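Local atomic coordinates of adhesion G-protein coupled receptor G6 (Danio rerio, PDB entry 6V55), a protein that probably couples cell adhesion to G-protein signalling during myelination, through a large multidomain extracellular region that binds calcium. Residues P455-W460 against K534-Q539; I527-L532 against I565-V570; T582-V587 against G681-H686. All blocks are in the same frame, centred on the assembly; numbering follows the deposited sequence.

Contact 1. Residues P455-W460 against K534-Q539; sequences PVHYRW and KEELTQ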
ATOM      1  N   PRO A 455     -15.071  16.460   3.344  1.00 23.33           N
ATOM      2  CA  PRO A 455     -15.263  16.468   4.799  1.00 24.27           C
ATOM      3  C   PRO A 455     -14.845  15.131   5.427  1.00 30.09           C
ATOM      4  O   PRO A 455     -14.126  14.365   4.765  1.00 38.16           O
ATOM      5  CB  PRO A 455     -16.766  16.707   4.955  1.00 21.76           C
ATOM      6  CG  PRO A 455     -17.360  16.099   3.756  1.00 20.80           C
ATOM      7  CD  PRO A 455     -16.358  16.321   2.636  1.00 20.82           C
ATOM      8  N   VAL A 456     -15.239  14.872   6.676  1.00 25.30           N
ATOM      9  CA  VAL A 456     -14.786  13.667   7.354  1.00 21.95           C
ATOM     10  C   VAL A 456     -15.407  12.443   6.674  1.00 25.39           C
ATOM     11  O   VAL A 456     -16.499  12.533   6.082  1.00 28.34           O
ATOM     12  CB  VAL A 456     -15.089  13.785   8.859  1.00 23.30           C
ATOM     13  CG1 VAL A 456     -16.578  13.627   9.166  1.00 25.49           C
ATOM     14  CG2 VAL A 456     -14.257  12.797   9.680  1.00 23.75           C
ATOM     15  N   HIS A 457     -14.596  11.372   6.579  1.00 21.51           N
ATOM     16  CA  HIS A 457     -14.796  10.130   5.818  1.00 22.83           C
ATOM     17  C   HIS A 457     -14.760  10.325   4.304  1.00 26.12           C
ATOM     18  O   HIS A 457     -15.158   9.420   3.561  1.00 26.72           O
ATOM     19  CB  HIS A 457     -16.081   9.369   6.190  1.00 28.60           C
ATOM     20  CG  HIS A 457     -16.393   9.372   7.652  1.00 30.02           C
ATOM     21  ND1 HIS A 457     -15.802   8.495   8.537  1.00 30.05           N
ATOM     22  CD2 HIS A 457     -17.209  10.166   8.388  1.00 29.12           C
ATOM     23  CE1 HIS A 457     -16.249   8.744   9.755  1.00 30.14           C
ATOM     24  NE2 HIS A 457     -17.101   9.755   9.691  1.00 30.63           N
ATOM     25  N   TYR A 458     -14.246  11.444   3.797  1.00 25.93           N
ATOM     26  CA  TYR A 458     -14.045  11.604   2.349  1.00 21.21           C
ATOM     27  C   TYR A 458     -12.558  11.835   2.140  1.00 18.92           C
ATOM     28  O   TYR A 458     -12.091  12.977   2.169  1.00 23.88           O
ATOM     29  CB  TYR A 458     -14.870  12.745   1.777  1.00 17.13           C
ATOM     30  CG  TYR A 458     -16.315  12.389   1.659  1.00 17.10           C
ATOM     31  CD1 TYR A 458     -16.834  11.923   0.459  1.00 17.16           C
ATOM     32  CD2 TYR A 458     -17.163  12.489   2.762  1.00 17.04           C
ATOM     33  CE1 TYR A 458     -18.174  11.567   0.356  1.00 21.30           C
ATOM     34  CE2 TYR A 458     -18.504  12.131   2.676  1.00 17.02           C
ATOM     35  CZ  TYR A 458     -19.005  11.670   1.466  1.00 21.03           C
ATOM     36  OH  TYR A 458     -20.340  11.310   1.373  1.00 23.48           O
ATOM     37  N   ARG A 459     -11.813  10.759   1.933  1.00 17.12           N
ATOM     38  CA  ARG A 459     -10.360  10.824   1.913  1.00 17.20           C
ATOM     39  C   ARG A 459      -9.878  10.872   0.466  1.00 22.47           C
ATOM     40  O   ARG A 459      -9.957   9.879  -0.264  1.00 23.49           O
ATOM     41  CB  ARG A 459      -9.768   9.645   2.669  1.00 17.17           C
ATOM     42  CG  ARG A 459      -9.916   9.758   4.150  1.00 17.10           C
ATOM     43  CD  ARG A 459      -8.841   8.965   4.838  1.00 20.49           C
ATOM     44  NE  ARG A 459      -9.126   8.842   6.263  1.00 29.62           N
ATOM     45  CZ  ARG A 459      -8.500   7.997   7.082  1.00 33.20           C
ATOM     46  NH1 ARG A 459      -7.540   7.206   6.614  1.00 31.50           N
ATOM     47  NH2 ARG A 459      -8.824   7.949   8.375  1.00 32.16           N
ATOM     48  N   TRP A 460      -9.388  12.008   0.064  1.00 23.49           N
ATOM     49  CA  TRP A 460      -9.043  12.174  -1.335  1.00 23.50           C
ATOM     50  C   TRP A 460      -7.561  11.910  -1.504  1.00 24.64           C
ATOM     51  O   TRP A 460      -6.768  12.457  -0.738  1.00 27.77           O
ATOM     52  CB  TRP A 460      -9.377  13.585  -1.798  1.00 17.59           C
ATOM     53  CG  TRP A 460     -10.775  13.989  -1.496  1.00 17.52           C
ATOM     54  CD1 TRP A 460     -11.228  14.666  -0.390  1.00 17.46           C
ATOM     55  CD2 TRP A 460     -11.925  13.728  -2.303  1.00 17.56           C
ATOM     56  NE1 TRP A 460     -12.596  14.828  -0.454  1.00 17.44           N
ATOM     57  CE2 TRP A 460     -13.047  14.268  -1.622  1.00 17.49           C
ATOM     58  CE3 TRP A 460     -12.124  13.066  -3.525  1.00 17.66           C
ATOM     59  CZ2 TRP A 460     -14.337  14.186  -2.128  1.00 17.52           C
ATOM     60  CZ3 TRP A 460     -13.417  12.990  -4.033  1.00 19.30           C
ATOM     61  CH2 TRP A 460     -14.506  13.555  -3.328  1.00 18.78           C
ATOM     62  N   LYS A 534     -20.055  10.183  19.148  1.00 48.52           N
ATOM     63  CA  LYS A 534     -21.331  10.022  19.830  1.00 41.49           C
ATOM     64  C   LYS A 534     -22.481  10.520  18.965  1.00 38.57           C
ATOM     65  O   LYS A 534     -23.569   9.949  19.029  1.00 44.65           O
ATOM     66  CB  LYS A 534     -21.293  10.716  21.204  1.00 44.00           C
ATOM     67  CG  LYS A 534     -21.736  12.175  21.298  1.00 50.35           C
ATOM     68  CD  LYS A 534     -22.272  12.545  22.687  1.00 54.26           C
ATOM     69  CE  LYS A 534     -23.592  11.838  23.002  1.00 59.11           C
ATOM     70  NZ  LYS A 534     -24.692  12.154  22.033  1.00 61.64           N
ATOM     71  N   GLU A 535     -22.237  11.480  18.070  1.00 32.77           N
ATOM     72  CA  GLU A 535     -23.308  11.954  17.209  1.00 34.68           C
ATOM     73  C   GLU A 535     -23.565  11.015  16.040  1.00 31.09           C
ATOM     74  O   GLU A 535     -24.707  10.938  15.585  1.00 31.80           O
ATOM     75  CB  GLU A 535     -23.025  13.374  16.710  1.00 46.82           C
ATOM     76  CG  GLU A 535     -22.733  14.403  17.826  1.00 59.43           C
ATOM     77  CD  GLU A 535     -21.247  14.515  18.183  1.00 69.64           C
ATOM     78  OE1 GLU A 535     -20.936  15.008  19.296  1.00 66.64           O
ATOM     79  OE2 GLU A 535     -20.399  14.124  17.338  1.00 78.22           O
ATOM     80  N   GLU A 536     -22.550  10.282  15.556  1.00 30.33           N
ATOM     81  CA  GLU A 536     -22.802   9.270  14.527  1.00 27.53           C
ATOM     82  C   GLU A 536     -23.543   8.077  15.103  1.00 27.48           C
ATOM     83  O   GLU A 536     -24.387   7.478  14.423  1.00 27.91           O
ATOM     84  CB  GLU A 536     -21.496   8.790  13.914  1.00 30.73           C
ATOM     85  CG  GLU A 536     -21.170   9.404  12.573  1.00 34.96           C
ATOM     86  CD  GLU A 536     -19.669   9.451  12.299  1.00 39.57           C
ATOM     87  OE1 GLU A 536     -18.897   8.846  13.089  1.00 40.76           O
ATOM     88  OE2 GLU A 536     -19.268  10.138  11.321  1.00 38.74           O
ATOM     89  N   LEU A 537     -23.264   7.754  16.364  1.00 26.11           N
ATOM     90  CA  LEU A 537     -23.837   6.583  17.007  1.00 23.52           C
ATOM     91  C   LEU A 537     -25.340   6.732  17.243  1.00 28.97           C
ATOM     92  O   LEU A 537     -26.091   5.770  17.041  1.00 33.61           O
ATOM     93  CB  LEU A 537     -23.104   6.337  18.316  1.00 16.88           C
ATOM     94  CG  LEU A 537     -23.356   4.984  18.931  1.00 26.82           C
ATOM     95  CD1 LEU A 537     -22.024   4.368  19.196  1.00 30.31           C
ATOM     96  CD2 LEU A 537     -24.141   5.129  20.210  1.00 26.05           C
ATOM     97  N   THR A 538     -25.809   7.923  17.656  1.00 29.63           N
ATOM     98  CA  THR A 538     -27.257   8.089  17.795  1.00 29.65           C
ATOM     99  C   THR A 538     -27.951   8.187  16.433  1.00 31.65           C
ATOM    100  O   THR A 538     -29.146   7.882  16.341  1.00 35.09           O
ATOM    101  CB  THR A 538     -27.635   9.295  18.696  1.00 25.44           C
ATOM    102  OG1 THR A 538     -27.643  10.521  17.951  1.00 24.77           O
ATOM    103  CG2 THR A 538     -26.695   9.427  19.907  1.00 18.34           C
ATOM    104  N   GLN A 539     -27.223   8.530  15.363  1.00 27.06           N
ATOM    105  CA  GLN A 539     -27.832   8.475  14.042  1.00 27.21           C
ATOM    106  C   GLN A 539     -27.908   7.061  13.502  1.00 28.63           C
ATOM    107  O   GLN A 539     -28.808   6.755  12.709  1.00 33.20           O
ATOM    108  CB  GLN A 539     -27.057   9.333  13.058  1.00 31.29           C
ATOM    109  CG  GLN A 539     -27.120  10.767  13.394  1.00 31.90           C
ATOM    110  CD  GLN A 539     -26.053  11.519  12.690  1.00 34.46           C
ATOM    111  OE1 GLN A 539     -25.655  11.155  11.584  1.00 38.83           O
ATOM    112  NE2 GLN A 539     -25.555  12.565  13.325  1.00 34.87           N
TER

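Contact 2. Residues I527-L532 against I565-V570; sequences ISNNGL and ISNVMV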
ATOM      1  N   ILE A 527     -19.745   0.229   9.932  1.00 34.30           N
ATOM      2  CA  ILE A 527     -19.225   1.475  10.527  1.00 36.14           C
ATOM      3  C   ILE A 527     -19.082   1.367  12.039  1.00 36.01           C
ATOM      4  O   ILE A 527     -18.210   2.014  12.636  1.00 39.69           O
ATOM      5  CB  ILE A 527     -20.123   2.692  10.256  1.00 39.33           C
ATOM      6  CG1 ILE A 527     -20.720   2.718   8.878  1.00 36.85           C
ATOM      7  CG2 ILE A 527     -19.328   3.960  10.395  1.00 49.07           C
ATOM      8  CD1 ILE A 527     -21.959   3.616   8.900  1.00 35.73           C
ATOM      9  N   SER A 528     -19.930   0.561  12.673  1.00 30.18           N
ATOM     10  CA  SER A 528     -20.043   0.491  14.115  1.00 31.77           C
ATOM     11  C   SER A 528     -18.909  -0.278  14.781  1.00 37.16           C
ATOM     12  O   SER A 528     -18.768  -0.189  16.004  1.00 42.13           O
ATOM     13  CB  SER A 528     -21.379  -0.141  14.458  1.00 34.73           C
ATOM     14  OG  SER A 528     -22.365   0.280  13.550  1.00 39.77           O
ATOM     15  N   ASN A 529     -18.100  -1.025  14.027  1.00 39.74           N
ATOM     16  CA  ASN A 529     -16.883  -1.587  14.601  1.00 46.66           C
ATOM     17  C   ASN A 529     -15.823  -0.515  14.834  1.00 55.73           C
ATOM     18  O   ASN A 529     -14.975  -0.660  15.728  1.00 51.54           O
ATOM     19  CB  ASN A 529     -16.344  -2.672  13.680  1.00 52.44           C
ATOM     20  CG  ASN A 529     -16.812  -4.041  14.080  1.00 58.67           C
ATOM     21  OD1 ASN A 529     -17.447  -4.756  13.293  1.00 60.36           O
ATOM     22  ND2 ASN A 529     -16.504  -4.430  15.318  1.00 61.15           N
ATOM     23  N   ASN A 530     -15.864   0.565  14.046  1.00 68.69           N
ATOM     24  CA  ASN A 530     -14.894   1.647  14.073  1.00 73.02           C
ATOM     25  C   ASN A 530     -15.155   2.579  15.250  1.00 74.31           C
ATOM     26  O   ASN A 530     -16.219   2.557  15.880  1.00 76.73           O
ATOM     27  CB  ASN A 530     -14.939   2.479  12.787  1.00 75.49           C
ATOM     28  CG  ASN A 530     -15.018   1.634  11.516  1.00 77.71           C
ATOM     29  OD1 ASN A 530     -14.750   0.423  11.522  1.00 79.88           O
ATOM     30  ND2 ASN A 530     -15.366   2.288  10.405  1.00 74.45           N
ATOM     31  N   GLY A 531     -14.157   3.415  15.532  1.00 72.66           N
ATOM     32  CA  GLY A 531     -14.302   4.441  16.541  1.00 72.35           C
ATOM     33  C   GLY A 531     -15.250   5.500  16.034  1.00 70.98           C
ATOM     34  O   GLY A 531     -14.883   6.313  15.183  1.00 75.28           O
ATOM     35  N   LEU A 532     -16.492   5.464  16.503  1.00 65.15           N
ATOM     36  CA  LEU A 532     -17.507   6.407  16.058  1.00 55.83           C
ATOM     37  C   LEU A 532     -17.626   7.568  17.030  1.00 48.39           C
ATOM     38  O   LEU A 532     -17.333   7.445  18.222  1.00 49.02           O
ATOM     39  CB  LEU A 532     -18.875   5.733  15.902  1.00 53.31           C
ATOM     40  CG  LEU A 532     -19.103   4.884  14.647  1.00 48.04           C
ATOM     41  CD1 LEU A 532     -20.596   4.614  14.435  1.00 42.49           C
ATOM     42  CD2 LEU A 532     -18.490   5.559  13.417  1.00 46.14           C
ATOM     43  N   ILE A 565     -26.149  -3.277  17.455  1.00 17.51           N
ATOM     44  CA  ILE A 565     -26.372  -2.972  18.874  1.00 16.44           C
ATOM     45  C   ILE A 565     -25.248  -3.529  19.758  1.00 19.23           C
ATOM     46  O   ILE A 565     -24.855  -2.892  20.745  1.00 25.94           O
ATOM     47  CB  ILE A 565     -27.764  -3.493  19.295  1.00 11.63           C
ATOM     48  CG1 ILE A 565     -28.840  -3.017  18.301  1.00 11.40           C
ATOM     49  CG2 ILE A 565     -28.127  -3.025  20.687  1.00 12.70           C
ATOM     50  CD1 ILE A 565     -29.132  -1.514  18.304  1.00 11.74           C
ATOM     51  N   SER A 566     -24.684  -4.689  19.398  1.00 13.95           N
ATOM     52  CA  SER A 566     -23.521  -5.224  20.112  1.00 17.25           C
ATOM     53  C   SER A 566     -22.289  -4.339  19.954  1.00 25.05           C
ATOM     54  O   SER A 566     -21.522  -4.169  20.913  1.00 26.32           O
ATOM     55  CB  SER A 566     -23.189  -6.618  19.602  1.00 17.42           C
ATOM     56  OG  SER A 566     -22.074  -7.174  20.283  1.00 19.69           O
ATOM     57  N   ASN A 567     -22.102  -3.755  18.763  1.00 25.15           N
ATOM     58  CA  ASN A 567     -20.985  -2.852  18.549  1.00 22.41           C
ATOM     59  C   ASN A 567     -21.189  -1.517  19.250  1.00 25.55           C
ATOM     60  O   ASN A 567     -20.210  -0.887  19.666  1.00 32.22           O
ATOM     61  CB  ASN A 567     -20.804  -2.585  17.076  1.00 21.73           C
ATOM     62  CG  ASN A 567     -20.221  -3.733  16.332  1.00 20.96           C
ATOM     63  OD1 ASN A 567     -19.847  -4.746  16.917  1.00 26.96           O
ATOM     64  ND2 ASN A 567     -20.192  -3.608  15.007  1.00 16.40           N
ATOM     65  N   VAL A 568     -22.434  -1.043  19.386  1.00 22.07           N
ATOM     66  CA  VAL A 568     -22.604   0.174  20.180  1.00 16.98           C
ATOM     67  C   VAL A 568     -22.490  -0.119  21.666  1.00 17.79           C
ATOM     68  O   VAL A 568     -22.254   0.802  22.440  1.00 28.19           O
ATOM     69  CB  VAL A 568     -23.908   0.961  19.913  1.00 14.39           C
ATOM     70  CG1 VAL A 568     -24.218   1.049  18.424  1.00 14.26           C
ATOM     71  CG2 VAL A 568     -25.091   0.449  20.700  1.00 15.30           C
ATOM     72  N   MET A 569     -22.564  -1.381  22.087  1.00 14.41           N
ATOM     73  CA  MET A 569     -22.318  -1.686  23.488  1.00 14.77           C
ATOM     74  C   MET A 569     -20.849  -1.606  23.882  1.00 24.07           C
ATOM     75  O   MET A 569     -20.562  -1.566  25.078  1.00 27.24           O
ATOM     76  CB  MET A 569     -22.819  -3.072  23.815  1.00 14.28           C
ATOM     77  CG  MET A 569     -24.271  -3.119  24.054  1.00 19.55           C
ATOM     78  SD  MET A 569     -24.773  -4.794  24.436  1.00 26.13           S
ATOM     79  CE  MET A 569     -26.037  -4.815  23.197  1.00 31.80           C
ATOM     80  N   VAL A 570     -19.910  -1.620  22.932  1.00 30.59           N
ATOM     81  CA  VAL A 570     -18.506  -1.511  23.317  1.00 32.27           C
ATOM     82  C   VAL A 570     -18.028  -0.089  23.079  1.00 34.28           C
ATOM     83  O   VAL A 570     -16.830   0.199  23.195  1.00 39.87           O
ATOM     84  CB  VAL A 570     -17.596  -2.523  22.592  1.00 31.27           C
ATOM     85  CG1 VAL A 570     -17.940  -3.926  23.012  1.00 32.54           C
ATOM     86  CG2 VAL A 570     -17.687  -2.393  21.103  1.00 28.03           C
TER

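Contact 3. Residues T582-V587 against G681-H686; sequences TALKAV and GLFQDH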
ATOM      1  N   THR A 582     -33.407   4.265  22.486  1.00 20.73           N
ATOM      2  CA  THR A 582     -33.813   3.829  21.154  1.00 18.98           C
ATOM      3  C   THR A 582     -33.255   2.442  20.835  1.00 16.79           C
ATOM      4  O   THR A 582     -33.985   1.578  20.319  1.00 15.05           O
ATOM      5  CB  THR A 582     -33.355   4.867  20.132  1.00 22.13           C
ATOM      6  OG1 THR A 582     -34.011   6.120  20.395  1.00 26.44           O
ATOM      7  CG2 THR A 582     -33.657   4.435  18.732  1.00 22.91           C
ATOM      8  N   ALA A 583     -31.987   2.197  21.217  1.00 14.47           N
ATOM      9  CA  ALA A 583     -31.333   0.904  21.016  1.00 12.58           C
ATOM     10  C   ALA A 583     -32.031  -0.199  21.781  1.00 16.23           C
ATOM     11  O   ALA A 583     -32.269  -1.279  21.228  1.00 21.25           O
ATOM     12  CB  ALA A 583     -29.871   0.970  21.457  1.00 14.10           C
ATOM     13  N   LEU A 584     -32.401   0.079  23.034  1.00 16.95           N
ATOM     14  CA  LEU A 584     -33.112  -0.899  23.844  1.00 15.08           C
ATOM     15  C   LEU A 584     -34.496  -1.171  23.287  1.00 17.89           C
ATOM     16  O   LEU A 584     -34.899  -2.334  23.184  1.00 18.49           O
ATOM     17  CB  LEU A 584     -33.229  -0.411  25.278  1.00 15.08           C
ATOM     18  CG  LEU A 584     -31.958  -0.647  26.081  1.00 20.36           C
ATOM     19  CD1 LEU A 584     -32.162  -0.069  27.500  1.00 18.24           C
ATOM     20  CD2 LEU A 584     -31.548  -2.122  26.086  1.00 12.14           C
ATOM     21  N   LYS A 585     -35.196  -0.117  22.851  1.00 17.83           N
ATOM     22  CA  LYS A 585     -36.544  -0.288  22.323  1.00 15.92           C
ATOM     23  C   LYS A 585     -36.529  -0.946  20.946  1.00 16.39           C
ATOM     24  O   LYS A 585     -37.440  -1.724  20.641  1.00 15.75           O
ATOM     25  CB  LYS A 585     -37.278   1.063  22.312  1.00 11.95           C
ATOM     26  CG  LYS A 585     -37.797   1.523  23.673  1.00 12.39           C
ATOM     27  CD  LYS A 585     -38.213   2.982  23.651  1.00 14.95           C
ATOM     28  CE  LYS A 585     -39.263   3.294  24.716  1.00 21.16           C
ATOM     29  NZ  LYS A 585     -39.873   4.652  24.542  1.00 20.77           N
ATOM     30  N   ALA A 586     -35.469  -0.730  20.144  1.00 20.36           N
ATOM     31  CA  ALA A 586     -35.372  -1.380  18.830  1.00 17.21           C
ATOM     32  C   ALA A 586     -35.037  -2.863  18.917  1.00 18.55           C
ATOM     33  O   ALA A 586     -35.522  -3.647  18.089  1.00 23.12           O
ATOM     34  CB  ALA A 586     -34.314  -0.706  17.961  1.00 13.33           C
ATOM     35  N   VAL A 587     -34.182  -3.255  19.868  1.00 17.09           N
ATOM     36  CA  VAL A 587     -33.926  -4.672  20.130  1.00 17.33           C
ATOM     37  C   VAL A 587     -35.192  -5.365  20.639  1.00 20.64           C
ATOM     38  O   VAL A 587     -35.485  -6.507  20.253  1.00 24.53           O
ATOM     39  CB  VAL A 587     -32.746  -4.798  21.113  1.00 10.41           C
ATOM     40  CG1 VAL A 587     -32.599  -6.181  21.677  1.00 10.28           C
ATOM     41  CG2 VAL A 587     -31.509  -4.494  20.398  1.00 11.42           C
ATOM     42  N   GLY A 681     -23.684  -0.744  29.390  1.00 30.57           N
ATOM     43  CA  GLY A 681     -23.665   0.685  29.099  1.00 27.94           C
ATOM     44  C   GLY A 681     -24.954   1.247  28.524  1.00 28.03           C
ATOM     45  O   GLY A 681     -25.039   2.463  28.318  1.00 26.87           O
ATOM     46  N   LEU A 682     -25.926   0.401  28.207  1.00 31.10           N
ATOM     47  CA  LEU A 682     -27.223   0.865  27.742  1.00 29.67           C
ATOM     48  C   LEU A 682     -28.207   1.097  28.888  1.00 26.98           C
ATOM     49  O   LEU A 682     -29.338   1.533  28.636  1.00 27.53           O
ATOM     50  CB  LEU A 682     -27.817  -0.141  26.731  1.00 25.56           C
ATOM     51  CG  LEU A 682     -27.070  -0.505  25.426  1.00 19.99           C
ATOM     52  CD1 LEU A 682     -27.673  -1.747  24.785  1.00 12.77           C
ATOM     53  CD2 LEU A 682     -27.085   0.651  24.430  1.00 13.67           C
ATOM     54  N   PHE A 683     -27.809   0.830  30.133  1.00 21.92           N
ATOM     55  CA  PHE A 683     -28.721   0.869  31.271  1.00 24.12           C
ATOM     56  C   PHE A 683     -28.257   1.865  32.330  1.00 26.37           C
ATOM     57  O   PHE A 683     -28.359   1.615  33.540  1.00 29.16           O
ATOM     58  CB  PHE A 683     -28.881  -0.520  31.885  1.00 24.55           C
ATOM     59  CG  PHE A 683     -29.383  -1.563  30.926  1.00 20.57           C
ATOM     60  CD1 PHE A 683     -28.487  -2.376  30.234  1.00 16.73           C
ATOM     61  CD2 PHE A 683     -30.752  -1.743  30.725  1.00 16.88           C
ATOM     62  CE1 PHE A 683     -28.939  -3.343  29.357  1.00 13.56           C
ATOM     63  CE2 PHE A 683     -31.210  -2.717  29.842  1.00 17.15           C
ATOM     64  CZ  PHE A 683     -30.295  -3.515  29.156  1.00 14.23           C
ATOM     65  N   GLN A 684     -27.766   3.018  31.887  1.00 26.29           N
ATOM     66  CA  GLN A 684     -27.250   4.030  32.799  1.00 31.04           C
ATOM     67  C   GLN A 684     -28.379   4.750  33.530  1.00 31.36           C
ATOM     68  O   GLN A 684     -29.421   5.066  32.946  1.00 30.04           O
ATOM     69  CB  GLN A 684     -26.393   5.029  32.027  1.00 32.33           C
ATOM     70  CG  GLN A 684     -25.232   4.352  31.328  1.00 35.72           C
ATOM     71  CD  GLN A 684     -24.357   5.318  30.586  1.00 41.53           C
ATOM     72  OE1 GLN A 684     -24.150   6.442  31.032  1.00 46.09           O
ATOM     73  NE2 GLN A 684     -23.801   4.878  29.464  1.00 42.21           N
ATOM     74  N   ASP A 685     -28.162   4.995  34.822  1.00 32.18           N
ATOM     75  CA  ASP A 685     -29.150   5.605  35.709  1.00 32.33           C
ATOM     76  C   ASP A 685     -28.398   6.582  36.604  1.00 35.71           C
ATOM     77  O   ASP A 685     -27.585   6.159  37.437  1.00 36.71           O
ATOM     78  CB  ASP A 685     -29.868   4.538  36.537  1.00 30.92           C
ATOM     79  CG  ASP A 685     -31.198   5.006  37.119  1.00 33.52           C
ATOM     80  OD1 ASP A 685     -31.393   6.215  37.369  1.00 35.53           O
ATOM     81  OD2 ASP A 685     -32.065   4.133  37.353  1.00 34.46           O
ATOM     82  N   HIS A 686     -28.668   7.879  36.440  1.00 34.36           N
ATOM     83  CA  HIS A 686     -28.069   8.899  37.285  1.00 35.16           C
ATOM     84  C   HIS A 686     -28.967   9.297  38.461  1.00 35.32           C
ATOM     85  O   HIS A 686     -28.658  10.268  39.161  1.00 35.11           O
ATOM     86  CB  HIS A 686     -27.715  10.124  36.449  1.00 41.09           C
ATOM     87  CG  HIS A 686     -26.587   9.893  35.490  1.00 51.04           C
ATOM     88  ND1 HIS A 686     -26.307  10.756  34.449  1.00 55.13           N
ATOM     89  CD2 HIS A 686     -25.674   8.897  35.410  1.00 52.81           C
ATOM     90  CE1 HIS A 686     -25.273  10.297  33.767  1.00 55.80           C
ATOM     91  NE2 HIS A 686     -24.870   9.171  34.329  1.00 53.88           N
TER

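Contact 1. Residues P455-W460 against K534-Q539
His457 and Glu536 reach toward each other from opposite directions and make the single touch between the turn of 455-460 and the helix of 534-539. The polar interaction is one hydrogen bond, in which NE2 of His457 donates to OE2 of Glu536 over 2.7 Å. It is short but bent, with an N-H...O angle of 141°. The oxygen is approached on its syn side, somewhat out of the carboxylate plane, and it lies at the edge of the imidazole, tilted from the ring plane. Ring and carboxylate planes are turned 49° apart. On the acid, the chain runs extended beyond CG, so that the carboxylate is carried well clear of its helix; OE1 has a hydrogen-bonding partner close by in the sequence, leaving both oxygens engaged. Being near the start of helix 534-550, this carboxylate would probably also be favoured by the helix dipole.

Backbone bonding fixes the other end. Pro455 to Tyr458 form a type II turn, closed by Tyr458 N to Pro455 O at 3.1 Å, and His457 takes its positive-phi position (68°). Apolar contact is slight and local: CG2 of Val456 sits 4.1 Å above the imidazole plane, offset toward the rim.

The ring of His457 also stacks with Phe474, while the backbone N of His457 is hydrogen-bonded to the carboxylate of Glu453. This hydrogen bond to Glu536 spans the surface between the small hairpin of strands 452-453 and 459-460, consistent with a hormone-receptor domain, and the first turn of helix 534-550, whose Leu537 and Thr538 pack on helix 573-593.

Contact 2. Residues I527-L532 against I565-V570
Asn567 lies over the turn that ends helix 517-527, its CB set against Ser528 and its amide turned to Asn529. The first of these meetings is close and mostly apolar on the asparagine's side: CB of Asn567 comes within 3.3 Å of the carbonyl O of Ser528, and the two CB atoms are 3.6 Å apart. Ser528 meets its neighbour through carbon because its hydroxyl is turned elsewhere: with OG opposite the carbonyl carbon and beside the backbone N (chi1 -37°), it bonds to the carbonyl O of Leu524, one helical turn back.

The second meeting is between two flat amides whose planes are inclined by 53°, neither stacked nor coplanar. Across it, OD1 of Asn529 stands 3.4 Å from ND2 of Asn567, and ND2 of Asn529 stands 3.7 Å from OD1 of Asn567. Although the first side-chain bond of Asn529 leads away from the helix, its amide comes back to Asn567. The loop it rides on is a type I turn from Ile527 to Asn530, closed by Asn530 N to Ile527 O at 3.1 Å.

With an alanine in place of Asn567, the CB contact with Ser528 would probably remain, but the Asn529 amide would be left without its neighbour and freer to turn.

In chemical terms, short polar residues join the chain just after helix 517-527 to the last part of helix 555-568, probably within the helical subdomain of a GAIN domain. Ser528 spends its hydroxyl on the preceding turn, the close fit rests on carbon and carbonyl contact, and the inclined amides lie by Asn529, which is exposed.

Contact 3. Residues T582-V587 against G681-H686
Leu584 and Leu682 mark the nearest backbone approach, their CA atoms 7.3 Å apart, where one side of helix 573-593 meets the loop between strands 671-677 and 697-701. Leu584 has the largest share of the contact. A chi1 of -80° swings the leucine's fork toward the loop and divides its two methyls between neighbouring partners. CD2 comes obliquely to the ring of Phe683, 3.6 Å from CZ, and it also lies 4.1 Å from CD1 of Leu682. CD1 goes toward the loop backbone, 3.4 Å from the carbonyl O of Leu682, and brushes CE2 of the same phenyl ring at 3.7 Å. Both methyls of the one leucine therefore touch the ring, at CE2 and CZ.

Leu682 returns the contact with the two arms of its own fork. While CD1 meets Leu584, CD2 reaches CB of Ala583 at 4.1 Å, and the small alanine lets the loop side chain settle close to the helix. Phe683 starts out across the interface rather than at it, but its ring comes back to the helix through CD2, CE2 and CZ.

The loop is held in shape by Gln684, whose NE2 donates to the carbonyl O of Gly681 over 2.9 Å at 158°, nearly within its own amide plane, and also to the carbonyl O of Glu573. Beyond the segments, Phe677 meets Phe683 edge-to-face and also touches both leucines.

All four touching residues are buried. Between the segments the contact is apolar packing plus a methyl against a carbonyl oxygen, and the loop's hydrogen bonds to the helix come from Gln684 and, weakly, from Leu682 O to Ser580. Such a seam is consistent with the junction of the helical and beta-rich subdomains of a GAIN domain.

Overall arrangement
The three contacts run from surface to core. Contact 1 is a surface contact resting on one hydrogen bond, contact 2 is partly buried and mixes carbon packing with amides, and contact 3 is buried and almost wholly apolar. They share a helical bundle: 534-550 serves contact 1, 555-568 contact 2 and 573-593 contact 3. Contacts 1 and 2 meet where Leu537 packs on Val568; contacts 2 and 3 meet through Ile565 on Val587 and Met569 on Leu682. Contacts 1 and 3, with centres about 22 Å apart, do not touch. Contact 1 ties the bundle to the preceding hairpin, contact 2 packs turn against helix within it, and contact 3 seats it on the following beta-rich part.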